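Local coordinates for protein BT_4661 (Bacteroides thetaiotaomicron, PDB 4AK2) that binds heparin and heparan sulphate, here through the C-terminal ligand-binding part of a longer, surface-located SusE-like protein of the heparin utilisation locus, at residues A25-L36 against Q109-I118; F156-F164 against S202-E210. All blocks are in the same frame, centred on the assembly; numbering follows the deposited sequence.

In the fold
Interaction 1 joins strand 27-30 to strand 105-115 at the border of a four-stranded mixed sheet, whereas interaction 2 packs a loop, residues 202-210, against strand 157-161 of the second, larger sheet and holds five residues of the glycan pocket. Their centres lie 23 Å apart and their nearest atoms about 10 Å, so they do not touch. The second sheet relates them: Phe112 of interaction 1 meets Phe273 on strand 268-276, and Tyr160 of interaction 2 packs on Ile272 and Ile274 of that strand. Interaction 1 only approaches the glycan, the Met117 side chain lying about 7 Å from a bound iduronate.

Interaction 1. Residues A25-L36 against Q109-I118; sequences ADQFRIEAGGKL and QPVFFHFSMI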
loop_
_atom_site.group_PDB
_atom_site.type_symbol
_atom_site.label_atom_id
_atom_site.label_comp_id
_atom_site.label_asym_id
_atom_site.label_seq_id
_atom_site.Cartn_x
_atom_site.Cartn_y
_atom_site.Cartn_z
ATOM N N ALA A 25 2.040 9.535 -0.351
ATOM C CA ALA A 25 3.119 8.658 0.104
ATOM C C ALA A 25 4.304 8.769 -0.841
ATOM O O ALA A 25 4.179 9.195 -2.014
ATOM C CB ALA A 25 2.604 7.201 0.129
ATOM N N ASP A 26 5.473 8.345 -0.322
ATOM C CA ASP A 26 6.643 8.156 -1.178
ATOM C C ASP A 26 6.444 6.880 -1.986
ATOM O O ASP A 26 6.293 5.782 -1.394
ATOM C CB ASP A 26 7.921 8.093 -0.342
ATOM C CG ASP A 26 8.345 9.439 0.203
ATOM O OD1 ASP A 26 7.805 10.482 -0.245
ATOM O OD2 ASP A 26 9.246 9.449 1.076
ATOM N N GLN A 27 6.348 7.001 -3.298
ATOM C CA GLN A 27 5.886 5.878 -4.127
ATOM C C GLN A 27 6.382 5.991 -5.544
ATOM O O GLN A 27 6.419 7.072 -6.116
ATOM C CB GLN A 27 4.354 5.796 -4.054
ATOM C CG GLN A 27 3.623 6.937 -4.793
ATOM C CD GLN A 27 2.183 7.026 -4.349
ATOM O OE1 GLN A 27 1.329 6.299 -4.811
ATOM N NE2 GLN A 27 1.908 7.990 -3.436
ATOM N N PHE A 28 6.845 4.855 -6.091
ATOM C CA PHE A 28 7.499 4.799 -7.384
ATOM C C PHE A 28 6.970 3.680 -8.227
ATOM O O PHE A 28 6.893 2.551 -7.765
ATOM C CB PHE A 28 9.036 4.651 -7.190
ATOM C CG PHE A 28 9.584 5.837 -6.467
ATOM C CD1 PHE A 28 9.592 5.891 -5.078
ATOM C CD2 PHE A 28 9.993 6.969 -7.175
ATOM C CE1 PHE A 28 9.996 7.058 -4.409
ATOM C CE2 PHE A 28 10.397 8.132 -6.499
ATOM C CZ PHE A 28 10.378 8.180 -5.146
ATOM N N ARG A 29 6.587 4.010 -9.447
ATOM C CA ARG A 29 6.116 3.029 -10.397
ATOM C C ARG A 29 7.232 2.677 -11.356
ATOM O O ARG A 29 7.947 3.543 -11.871
ATOM C CB ARG A 29 4.895 3.581 -11.181
ATOM C CG ARG A 29 4.457 2.640 -12.310
ATOM C CD ARG A 29 3.072 3.007 -12.828
ATOM N NE ARG A 29 2.036 2.629 -11.873
ATOM C CZ ARG A 29 1.015 3.396 -11.469
ATOM N NH1 ARG A 29 0.833 4.683 -11.899
ATOM N NH2 ARG A 29 0.158 2.867 -10.608
ATOM N N ILE A 30 7.353 1.385 -11.625
ATOM C CA ILE A 30 8.151 0.885 -12.746
ATOM C C ILE A 30 7.150 0.660 -13.874
ATOM O O ILE A 30 6.212 -0.140 -13.732
ATOM C CB ILE A 30 8.909 -0.414 -12.393
ATOM C CG1 ILE A 30 9.812 -0.175 -11.167
ATOM C CG2 ILE A 30 9.701 -0.889 -13.604
ATOM C CD1 ILE A 30 9.197 -0.467 -9.820
ATOM N N GLU A 31 7.321 1.396 -14.975
ATOM C CA GLU A 31 6.358 1.383 -16.072
ATOM C C GLU A 31 6.227 -0.015 -16.686
ATOM O O GLU A 31 7.167 -0.814 -16.661
ATOM C CB GLU A 31 6.768 2.388 -17.162
ATOM C CG GLU A 31 8.007 1.940 -17.965
ATOM C CD GLU A 31 8.436 2.973 -19.018
ATOM O OE1 GLU A 31 7.548 3.629 -19.638
ATOM O OE2 GLU A 31 9.658 3.142 -19.221
ATOM N N ALA A 32 5.061 -0.288 -17.260
ATOM C CA ALA A 32 4.804 -1.529 -17.953
ATOM C C ALA A 32 5.925 -1.809 -18.956
ATOM O O ALA A 32 6.300 -0.927 -19.748
ATOM C CB ALA A 32 3.456 -1.470 -18.633
ATOM N N GLY A 33 6.469 -3.025 -18.919
ATOM C CA GLY A 33 7.559 -3.376 -19.819
ATOM C C GLY A 33 8.926 -2.830 -19.455
ATOM O O GLY A 33 9.903 -3.098 -20.172
ATOM N N GLY A 34 9.025 -2.154 -18.315
ATOM C CA GLY A 34 10.311 -1.673 -17.809
ATOM C C GLY A 34 11.080 -2.609 -16.919
ATOM O O GLY A 34 10.771 -3.791 -16.809
ATOM N N LYS A 35 12.117 -2.061 -16.313
ATOM C CA LYS A 35 13.062 -2.819 -15.514
ATOM C C LYS A 35 13.168 -2.195 -14.128
ATOM O O LYS A 35 13.249 -0.962 -13.975
ATOM C CB LYS A 35 14.445 -2.847 -16.183
ATOM C CG LYS A 35 14.471 -3.535 -17.560
ATOM N N LEU A 36 13.194 -3.060 -13.108
ATOM C CA LEU A 36 13.360 -2.587 -11.719
ATOM C C LEU A 36 14.628 -1.758 -11.491
ATOM O O LEU A 36 14.622 -0.823 -10.675
ATOM C CB LEU A 36 13.340 -3.716 -10.706
ATOM C CG LEU A 36 12.055 -4.470 -10.541
ATOM C CD1 LEU A 36 12.292 -5.645 -9.606
ATOM C CD2 LEU A 36 11.022 -3.542 -9.965
ATOM N N GLN A 109 10.167 5.615 7.869
ATOM C CA GLN A 109 8.997 5.885 6.990
ATOM C C GLN A 109 8.939 4.818 5.905
ATOM O O GLN A 109 9.970 4.321 5.488
ATOM C CB GLN A 109 9.163 7.217 6.264
ATOM C CG GLN A 109 9.338 8.439 7.180
ATOM C CD GLN A 109 9.574 9.740 6.459
ATOM O OE1 GLN A 109 9.823 10.776 7.107
ATOM N NE2 GLN A 109 9.433 9.721 5.149
ATOM N N PRO A 110 7.740 4.470 5.451
ATOM C CA PRO A 110 7.646 3.545 4.315
ATOM C C PRO A 110 7.957 4.213 2.967
ATOM O O PRO A 110 7.709 5.457 2.782
ATOM C CB PRO A 110 6.177 3.115 4.348
ATOM C CG PRO A 110 5.474 4.361 4.872
ATOM C CD PRO A 110 6.412 4.947 5.913
ATOM N N VAL A 111 8.440 3.437 2.007
ATOM C CA VAL A 111 8.506 3.774 0.604
ATOM C C VAL A 111 7.860 2.641 -0.173
ATOM O O VAL A 111 8.175 1.457 0.101
ATOM C CB VAL A 111 9.940 4.083 0.112
ATOM C CG1 VAL A 111 9.954 4.445 -1.379
ATOM C CG2 VAL A 111 10.577 5.159 0.974
ATOM N N PHE A 112 7.027 2.932 -1.149
ATOM C CA PHE A 112 6.261 1.963 -1.871
ATOM C C PHE A 112 6.642 1.916 -3.335
ATOM O O PHE A 112 7.081 2.924 -3.920
ATOM C CB PHE A 112 4.784 2.295 -1.749
ATOM C CG PHE A 112 4.264 2.311 -0.336
ATOM C CD1 PHE A 112 4.308 3.489 0.416
ATOM C CD2 PHE A 112 3.623 1.207 0.227
ATOM C CE1 PHE A 112 3.778 3.540 1.686
ATOM C CE2 PHE A 112 3.114 1.254 1.518
ATOM C CZ PHE A 112 3.139 2.453 2.252
ATOM N N PHE A 113 6.458 0.736 -3.925
ATOM C CA PHE A 113 6.774 0.471 -5.326
ATOM C C PHE A 113 5.668 -0.253 -6.024
ATOM O O PHE A 113 5.028 -1.102 -5.425
ATOM C CB PHE A 113 8.083 -0.356 -5.446
ATOM C CG PHE A 113 9.273 0.375 -4.946
ATOM C CD1 PHE A 113 9.596 0.357 -3.582
ATOM C CD2 PHE A 113 10.086 1.090 -5.821
ATOM C CE1 PHE A 113 10.703 1.090 -3.084
ATOM C CE2 PHE A 113 11.190 1.829 -5.346
ATOM C CZ PHE A 113 11.518 1.807 -3.977
ATOM N N HIS A 114 5.440 0.088 -7.291
ATOM C CA HIS A 114 4.480 -0.650 -8.127
ATOM C C HIS A 114 5.132 -1.008 -9.413
ATOM O O HIS A 114 5.630 -0.137 -10.146
ATOM C CB HIS A 114 3.245 0.218 -8.452
ATOM C CG HIS A 114 2.252 -0.490 -9.379
ATOM N ND1 HIS A 114 1.797 0.040 -10.537
ATOM C CD2 HIS A 114 1.677 -1.758 -9.275
ATOM C CE1 HIS A 114 0.945 -0.818 -11.126
ATOM N NE2 HIS A 114 0.882 -1.929 -10.371
ATOM N N PHE A 115 5.169 -2.298 -9.735
ATOM C CA PHE A 115 5.713 -2.788 -11.016
ATOM C C PHE A 115 4.491 -2.983 -11.909
ATOM O O PHE A 115 3.769 -3.978 -11.773
ATOM C CB PHE A 115 6.550 -4.045 -10.826
ATOM C CG PHE A 115 7.449 -4.409 -11.988
ATOM C CD1 PHE A 115 7.392 -3.777 -13.251
ATOM C CD2 PHE A 115 8.395 -5.415 -11.792
ATOM C CE1 PHE A 115 8.269 -4.141 -14.284
ATOM C CE2 PHE A 115 9.258 -5.797 -12.813
ATOM C CZ PHE A 115 9.193 -5.157 -14.052
ATOM N N SER A 116 4.244 -2.047 -12.811
ATOM C CA SER A 116 3.055 -2.116 -13.652
ATOM C C SER A 116 3.226 -3.134 -14.787
ATOM O O SER A 116 4.343 -3.578 -15.066
ATOM C CB SER A 116 2.718 -0.747 -14.223
ATOM O OG SER A 116 1.392 -0.810 -14.705
ATOM N N MET A 117 2.118 -3.501 -15.442
ATOM C CA MET A 117 2.160 -4.409 -16.574
ATOM C C MET A 117 0.865 -4.319 -17.362
ATOM O O MET A 117 -0.153 -3.836 -16.854
ATOM C CB MET A 117 2.358 -5.854 -16.107
ATOM C CG MET A 117 1.133 -6.492 -15.472
ATOM S SD MET A 117 1.430 -8.167 -14.891
ATOM C CE MET A 117 1.784 -9.019 -16.426
ATOM N N ILE A 118 0.914 -4.800 -18.600
ATOM C CA ILE A 118 -0.289 -5.129 -19.351
ATOM C C ILE A 118 -0.582 -6.605 -19.049
ATOM O O ILE A 118 0.219 -7.497 -19.371
ATOM C CB ILE A 118 -0.105 -4.860 -20.857
ATOM C CG1 ILE A 118 0.282 -3.397 -21.074
ATOM C CG2 ILE A 118 -1.380 -5.229 -21.621
ATOM C CD1 ILE A 118 0.495 -2.970 -22.527
HETATM O O HOH W 1 5.603 7.198 2.215
HETATM O O HOH W 2 9.339 7.756 3.141
HETATM O O HOH W 3 5.821 -4.970 -16.996
#
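Ala25 sets its methyl group near the Phe112 ring, CB to CD1 4.1 Å, while the carbonyl oxygen of Asp26 sits in the plane of that ring at its edge. The Asp26 carboxylate is held chiefly by the backbone of Tyr12 and Gly13, and one water ties its OD2 to Gln109 NE2 and Pro110 O. At Phe28 the ring edge meets a Val111 methyl, CD1 to CG1 4.0 Å. Residues 27-30 form a parallel pair with 112-115 and so become an outermost strand of a four-stranded mixed sheet, with bonds such as His114 N to Phe28 O, 2.9 Å. Arg29 runs alongside His114; a bend at chi3 (-73°) brings NE to His114 ND1 at 2.9 Å, nearly straight (166°) and in the plane of both groups, although these planes stand 85° apart. With an alanine here, His114 ND1 would probably be left without its donor, and Tyr127 O and Thr128 OG1 without their guanidinium partner. Ile30 presses CG2 to 3.6 Å from Phe115 CE1. A type II turn, Glu31 to Gly34, then folds the chain round that ring: Gly34 O approaches its edge, 3.5 Å from Phe115 CZ, and Leu36 brings CD2 to 3.7 Å from Phe115 CD2.

Interaction 2. Residues F156-F164 against S202-E210; sequences FRLDYRRDF and SRKPMSYFE. With NA (sodium ion), chain C; SGN (2-deoxy-6-O-sulfo-2-(sulfoamino)-alpha-D-glucopyranose), chain B; IDS (2-O-sulfo-alpha-L-idopyranuronic acid), chain D; IDS (2-O-sulfo-alpha-L-idopyranuronic acid), chain E.
Asp159 reaches across to residues 202-210 and is gripped at both oxygens: Ser207 OG donates to OD2 over 2.6 Å and the Tyr208 backbone N to OD1 over 2.8 Å, each on the syn lone pair. With CG anti to the backbone N (chi1 -155°), the carboxylate also stands at the edge of the Phe209 ring, planes 81° apart. Arg203 adds charge without a directed bond, its NH1 lying 3.1 Å from Asp159 OD2 with that oxygen well out of the guanidinium plane; the same arginine is paired with Glu210 and Asp259. Nearby, Met206 lays CE over one face of the Tyr160 ring, 3.9 Å from its centroid, a CH-pi and Met-aromatic contact. The loop thus covers strand 157-161, whose chain turns a corner at Arg162. Arg203 CB rests against the carbonyl oxygen of Arg161, but the two arginine side chains part toward the glycan, CD to CD 4.3 Å. Arg161 donates from NH1 and NH2 to the glucosamine O3 and from NE to Gln261 O, with N-sulfate oxygen O1S over one guanidinium face and Arg162 NH2 over the opposite one. Arg203 N donates to O3S of the same N-sulfate over 2.7 Å. Arg162 grips an iduronate carboxylate, NE to O6B at 2.8 Å and NH2 to O6A. Asp163 OD2 accepts from O3 of another iduronate, and the backbone O of Asp163, with Ser270, binds a sodium ion.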
loop_
_atom_site.group_PDB
_atom_site.type_symbol
_atom_site.label_atom_id
_atom_site.label_comp_id
_atom_site.label_asym_id
_atom_site.label_seq_id
_atom_site.Cartn_x
_atom_site.Cartn_y
_atom_site.Cartn_z
ATOM N N PHE A 156 -16.423 -4.113 -17.039
ATOM C CA PHE A 156 -15.281 -4.460 -16.184
ATOM C C PHE A 156 -15.798 -4.725 -14.773
ATOM O O PHE A 156 -16.689 -4.021 -14.292
ATOM C CB PHE A 156 -14.286 -3.307 -16.189
ATOM C CG PHE A 156 -12.926 -3.647 -15.636
ATOM C CD1 PHE A 156 -12.070 -4.500 -16.344
ATOM C CD2 PHE A 156 -12.477 -3.100 -14.417
ATOM C CE1 PHE A 156 -10.806 -4.784 -15.859
ATOM C CE2 PHE A 156 -11.192 -3.388 -13.938
ATOM C CZ PHE A 156 -10.364 -4.240 -14.668
ATOM N N ARG A 157 -15.278 -5.779 -14.137
ATOM C CA ARG A 157 -15.557 -6.069 -12.717
ATOM C C ARG A 157 -14.242 -6.345 -12.009
ATOM O O ARG A 157 -13.347 -6.942 -12.603
ATOM C CB ARG A 157 -16.520 -7.273 -12.540
ATOM C CG ARG A 157 -17.881 -7.086 -13.220
ATOM C CD ARG A 157 -18.756 -5.977 -12.607
ATOM N NE ARG A 157 -20.058 -5.923 -13.260
ATOM C CZ ARG A 157 -20.308 -5.268 -14.376
ATOM N NH1 ARG A 157 -19.366 -4.537 -14.963
ATOM N NH2 ARG A 157 -21.539 -5.301 -14.873
ATOM N N LEU A 158 -14.119 -5.918 -10.755
ATOM C CA LEU A 158 -12.823 -5.894 -10.056
ATOM C C LEU A 158 -13.063 -6.153 -8.568
ATOM O O LEU A 158 -13.929 -5.533 -7.965
ATOM C CB LEU A 158 -12.215 -4.492 -10.259
ATOM C CG LEU A 158 -10.770 -4.334 -9.759
ATOM C CD1 LEU A 158 -9.790 -5.147 -10.630
ATOM C CD2 LEU A 158 -10.358 -2.879 -9.798
ATOM N N ASP A 159 -12.371 -7.132 -7.978
ATOM C CA ASP A 159 -12.655 -7.477 -6.579
ATOM C C ASP A 159 -11.462 -8.080 -5.884
ATOM O O ASP A 159 -10.746 -8.878 -6.505
ATOM C CB ASP A 159 -13.817 -8.477 -6.547
ATOM C CG ASP A 159 -14.614 -8.478 -5.267
ATOM O OD1 ASP A 159 -14.752 -7.416 -4.638
ATOM O OD2 ASP A 159 -15.152 -9.557 -4.880
ATOM N N TYR A 160 -11.237 -7.718 -4.624
ATOM C CA TYR A 160 -10.233 -8.443 -3.833
ATOM C C TYR A 160 -10.559 -9.924 -3.824
ATOM O O TYR A 160 -11.710 -10.354 -3.868
ATOM C CB TYR A 160 -10.187 -7.894 -2.419
ATOM C CG TYR A 160 -9.393 -6.601 -2.252
ATOM C CD1 TYR A 160 -8.033 -6.640 -2.001
ATOM C CD2 TYR A 160 -10.018 -5.332 -2.319
ATOM C CE1 TYR A 160 -7.269 -5.487 -1.820
ATOM C CE2 TYR A 160 -9.275 -4.207 -2.145
ATOM C CZ TYR A 160 -7.938 -4.248 -1.885
ATOM O OH TYR A 160 -7.227 -3.079 -1.672
ATOM N N ARG A 161 -9.480 -10.704 -3.690
ATOM C CA ARG A 161 -9.568 -12.196 -3.817
ATOM C C ARG A 161 -8.804 -13.004 -2.780
ATOM O O ARG A 161 -9.369 -13.978 -2.233
ATOM C CB ARG A 161 -9.177 -12.654 -5.228
ATOM C CG ARG A 161 -9.242 -14.176 -5.493
ATOM C CD ARG A 161 -10.641 -14.732 -5.229
ATOM N NE ARG A 161 -10.709 -16.170 -5.505
ATOM C CZ ARG A 161 -10.346 -17.111 -4.638
ATOM N NH1 ARG A 161 -9.872 -16.782 -3.427
ATOM N NH2 ARG A 161 -10.405 -18.385 -4.997
ATOM N N ARG A 162 -7.519 -12.716 -2.595
ATOM C CA ARG A 162 -6.621 -13.646 -1.872
ATOM C C ARG A 162 -5.352 -12.877 -1.543
ATOM O O ARG A 162 -5.181 -11.728 -1.982
ATOM C CB ARG A 162 -6.272 -14.886 -2.728
ATOM C CG ARG A 162 -5.612 -14.594 -4.048
ATOM C CD ARG A 162 -4.998 -15.811 -4.738
ATOM N NE ARG A 162 -5.986 -16.815 -5.165
ATOM C CZ ARG A 162 -6.677 -16.805 -6.300
ATOM N NH1 ARG A 162 -6.632 -15.737 -7.119
ATOM N NH2 ARG A 162 -7.477 -17.832 -6.599
ATOM N N ASP A 163 -4.441 -13.502 -0.807
ATOM C CA ASP A 163 -3.084 -13.039 -0.589
ATOM C C ASP A 163 -3.108 -11.640 0.062
ATOM O O ASP A 163 -2.551 -10.670 -0.490
ATOM C CB ASP A 163 -2.256 -13.081 -1.888
ATOM C CG ASP A 163 -2.064 -14.492 -2.439
ATOM O OD1 ASP A 163 -2.196 -15.451 -1.676
ATOM O OD2 ASP A 163 -1.803 -14.563 -3.632
ATOM N N PHE A 164 -3.706 -11.577 1.238
ATOM C CA PHE A 164 -3.780 -10.354 2.014
ATOM C C PHE A 164 -2.619 -10.330 2.992
ATOM O O PHE A 164 -2.300 -11.342 3.634
ATOM C CB PHE A 164 -5.097 -10.277 2.776
ATOM C CG PHE A 164 -6.316 -10.329 1.905
ATOM C CD1 PHE A 164 -6.857 -9.166 1.389
ATOM C CD2 PHE A 164 -6.934 -11.550 1.601
ATOM C CE1 PHE A 164 -7.979 -9.208 0.595
ATOM C CE2 PHE A 164 -8.060 -11.607 0.803
ATOM C CZ PHE A 164 -8.585 -10.436 0.281
ATOM N N SER A 202 -10.788 -16.115 3.450
ATOM C CA SER A 202 -11.569 -15.839 2.228
ATOM C C SER A 202 -11.524 -14.354 1.828
ATOM O O SER A 202 -11.098 -13.465 2.612
ATOM C CB SER A 202 -13.026 -16.281 2.396
ATOM O OG SER A 202 -13.723 -15.360 3.234
ATOM N N ARG A 203 -12.025 -14.052 0.634
ATOM C CA ARG A 203 -12.093 -12.663 0.188
ATOM C C ARG A 203 -13.218 -11.905 0.883
ATOM O O ARG A 203 -13.289 -10.679 0.756
ATOM C CB ARG A 203 -12.336 -12.623 -1.316
ATOM C CG ARG A 203 -13.719 -13.100 -1.737
ATOM C CD ARG A 203 -13.998 -12.921 -3.211
ATOM N NE ARG A 203 -15.326 -13.432 -3.544
ATOM C CZ ARG A 203 -15.932 -13.247 -4.708
ATOM N NH1 ARG A 203 -15.362 -12.518 -5.674
ATOM N NH2 ARG A 203 -17.139 -13.762 -4.897
ATOM N N LYS A 204 -14.079 -12.588 1.643
ATOM C CA LYS A 204 -15.378 -11.984 2.010
ATOM C C LYS A 204 -15.306 -10.601 2.681
ATOM O O LYS A 204 -16.076 -9.695 2.273
ATOM C CB LYS A 204 -16.232 -12.958 2.799
ATOM C CG LYS A 204 -16.661 -14.169 1.975
ATOM C CD LYS A 204 -17.296 -15.250 2.827
ATOM C CE LYS A 204 -17.628 -16.490 1.995
ATOM N NZ LYS A 204 -18.031 -17.542 2.945
ATOM N N PRO A 205 -14.395 -10.399 3.663
ATOM C CA PRO A 205 -14.405 -9.081 4.337
ATOM C C PRO A 205 -14.019 -7.902 3.449
ATOM O O PRO A 205 -14.259 -6.753 3.834
ATOM C CB PRO A 205 -13.366 -9.263 5.465
ATOM C CG PRO A 205 -13.352 -10.773 5.730
ATOM C CD PRO A 205 -13.439 -11.334 4.321
ATOM N N MET A 206 -13.408 -8.191 2.310
ATOM C CA MET A 206 -12.896 -7.164 1.400
ATOM C C MET A 206 -13.596 -7.174 0.047
ATOM O O MET A 206 -13.135 -6.527 -0.897
ATOM C CB MET A 206 -11.388 -7.330 1.217
ATOM C CG MET A 206 -10.577 -6.806 2.388
ATOM S SD MET A 206 -10.774 -5.037 2.738
ATOM C CE MET A 206 -10.392 -4.216 1.195
ATOM N N SER A 207 -14.715 -7.899 -0.042
ATOM C CA SER A 207 -15.338 -8.192 -1.316
ATOM C C SER A 207 -16.659 -7.449 -1.575
ATOM O O SER A 207 -17.555 -7.478 -0.760
ATOM C CB SER A 207 -15.594 -9.721 -1.432
ATOM O OG SER A 207 -16.382 -10.006 -2.598
ATOM N N TYR A 208 -16.738 -6.811 -2.737
ATOM C CA TYR A 208 -18.003 -6.274 -3.218
ATOM C C TYR A 208 -19.013 -7.404 -3.449
ATOM O O TYR A 208 -20.170 -7.332 -3.021
ATOM C CB TYR A 208 -17.781 -5.508 -4.523
ATOM C CG TYR A 208 -19.100 -5.130 -5.196
ATOM C CD1 TYR A 208 -19.734 -3.936 -4.902
ATOM C CD2 TYR A 208 -19.703 -5.995 -6.129
ATOM C CE1 TYR A 208 -20.943 -3.613 -5.495
ATOM C CE2 TYR A 208 -20.918 -5.679 -6.729
ATOM C CZ TYR A 208 -21.535 -4.495 -6.414
ATOM O OH TYR A 208 -22.755 -4.175 -7.032
ATOM N N PHE A 209 -18.590 -8.429 -4.173
ATOM C CA PHE A 209 -19.523 -9.481 -4.586
ATOM C C PHE A 209 -20.096 -10.293 -3.422
ATOM O O PHE A 209 -21.221 -10.802 -3.535
ATOM C CB PHE A 209 -18.881 -10.353 -5.670
ATOM C CG PHE A 209 -18.752 -9.608 -6.962
ATOM C CD1 PHE A 209 -19.848 -9.479 -7.802
ATOM C CD2 PHE A 209 -17.556 -8.954 -7.294
ATOM C CE1 PHE A 209 -19.741 -8.701 -8.950
ATOM C CE2 PHE A 209 -17.452 -8.183 -8.440
ATOM C CZ PHE A 209 -18.540 -8.081 -9.280
ATOM N N GLU A 210 -19.392 -10.299 -2.291
ATOM C CA GLU A 210 -19.861 -11.008 -1.089
ATOM C C GLU A 210 -20.632 -10.118 -0.121
ATOM O O GLU A 210 -21.067 -10.593 0.926
ATOM C CB GLU A 210 -18.681 -11.686 -0.370
ATOM C CG GLU A 210 -17.907 -12.609 -1.270
ATOM C CD GLU A 210 -18.596 -13.939 -1.480
ATOM O OE1 GLU A 210 -19.476 -14.316 -0.700
ATOM O OE2 GLU A 210 -18.270 -14.589 -2.471
HETATM NA NA NA C . -1.102 -9.666 -2.742
HETATM C C1 SGN B . -11.879 -19.629 0.468
HETATM C C2 SGN B . -11.093 -19.020 -0.697
HETATM C C3 SGN B . -10.091 -20.062 -1.209
HETATM C C4 SGN B . -9.233 -20.589 -0.073
HETATM C C5 SGN B . -10.088 -21.156 1.064
HETATM C C6 SGN B . -9.207 -21.472 2.277
HETATM N N2 SGN B . -12.021 -18.571 -1.729
HETATM O O1 SGN B . -12.750 -20.657 0.005
HETATM O O3 SGN B . -9.270 -19.410 -2.179
HETATM O O4 SGN B . -8.488 -21.727 -0.540
HETATM O O5 SGN B . -10.982 -20.117 1.465
HETATM O O6 SGN B . -9.990 -22.038 3.311
HETATM S S1 SGN B . -12.811 -17.189 -1.655
HETATM O O1S SGN B . -13.192 -16.834 -3.004
HETATM O O2S SGN B . -13.952 -17.240 -0.778
HETATM O O3S SGN B . -11.794 -16.148 -1.081
HETATM S S2 SGN B . -9.361 -22.285 4.696
HETATM O O4S SGN B . -8.354 -23.338 4.581
HETATM O O5S SGN B . -10.600 -22.798 5.644
HETATM O O6S SGN B . -8.881 -20.995 5.210
HETATM C C1 IDS D . -7.059 -21.569 -0.533
HETATM C C2 IDS D . -6.428 -22.964 -0.678
HETATM C C3 IDS D . -6.542 -23.541 -2.098
HETATM C C4 IDS D . -6.188 -22.527 -3.191
HETATM C C5 IDS D . -6.970 -21.229 -2.935
HETATM C C6 IDS D . -6.715 -20.117 -3.918
HETATM O O2 IDS D . -5.040 -22.877 -0.326
HETATM O O3 IDS D . -7.857 -24.046 -2.333
HETATM O O4 IDS D . -4.785 -22.238 -3.178
HETATM O O5 IDS D . -6.643 -20.742 -1.619
HETATM O O6A IDS D . -7.045 -20.260 -5.116
HETATM O O6B IDS D . -6.151 -19.088 -3.467
HETATM S S IDS D . -4.547 -23.041 1.157
HETATM O O1S IDS D . -3.117 -22.727 1.225
HETATM O O2S IDS D . -5.361 -22.118 1.976
HETATM O O3S IDS D . -4.855 -24.444 1.449
HETATM C C1 IDS E . -0.921 -19.348 -6.142
HETATM C C2 IDS E . -1.050 -17.858 -6.329
HETATM C C3 IDS E . -0.350 -17.007 -5.238
HETATM C C4 IDS E . 1.047 -17.529 -4.931
HETATM C C5 IDS E . 0.923 -19.028 -4.630
HETATM C C6 IDS E . 2.213 -19.617 -4.151
HETATM O O2 IDS E . -0.612 -17.546 -7.659
HETATM O O3 IDS E . -1.147 -17.049 -4.046
HETATM O O4 IDS E . 1.860 -17.284 -6.085
HETATM O O5 IDS E . 0.410 -19.694 -5.790
HETATM O O6A IDS E . 2.712 -19.116 -3.119
HETATM O O6B IDS E . 2.736 -20.558 -4.775
HETATM S S IDS E . -1.060 -16.271 -8.382
HETATM O O1S IDS E . -0.916 -16.612 -9.804
HETATM O O2S IDS E . -2.444 -16.016 -7.973
HETATM O O3S IDS E . -0.134 -15.184 -7.943
HETATM O O HOH W 4 -13.266 -5.646 -3.455
HETATM O O HOH W 5 -12.428 -11.727 -6.329
HETATM O O HOH W 6 1.435 -9.366 -3.006
#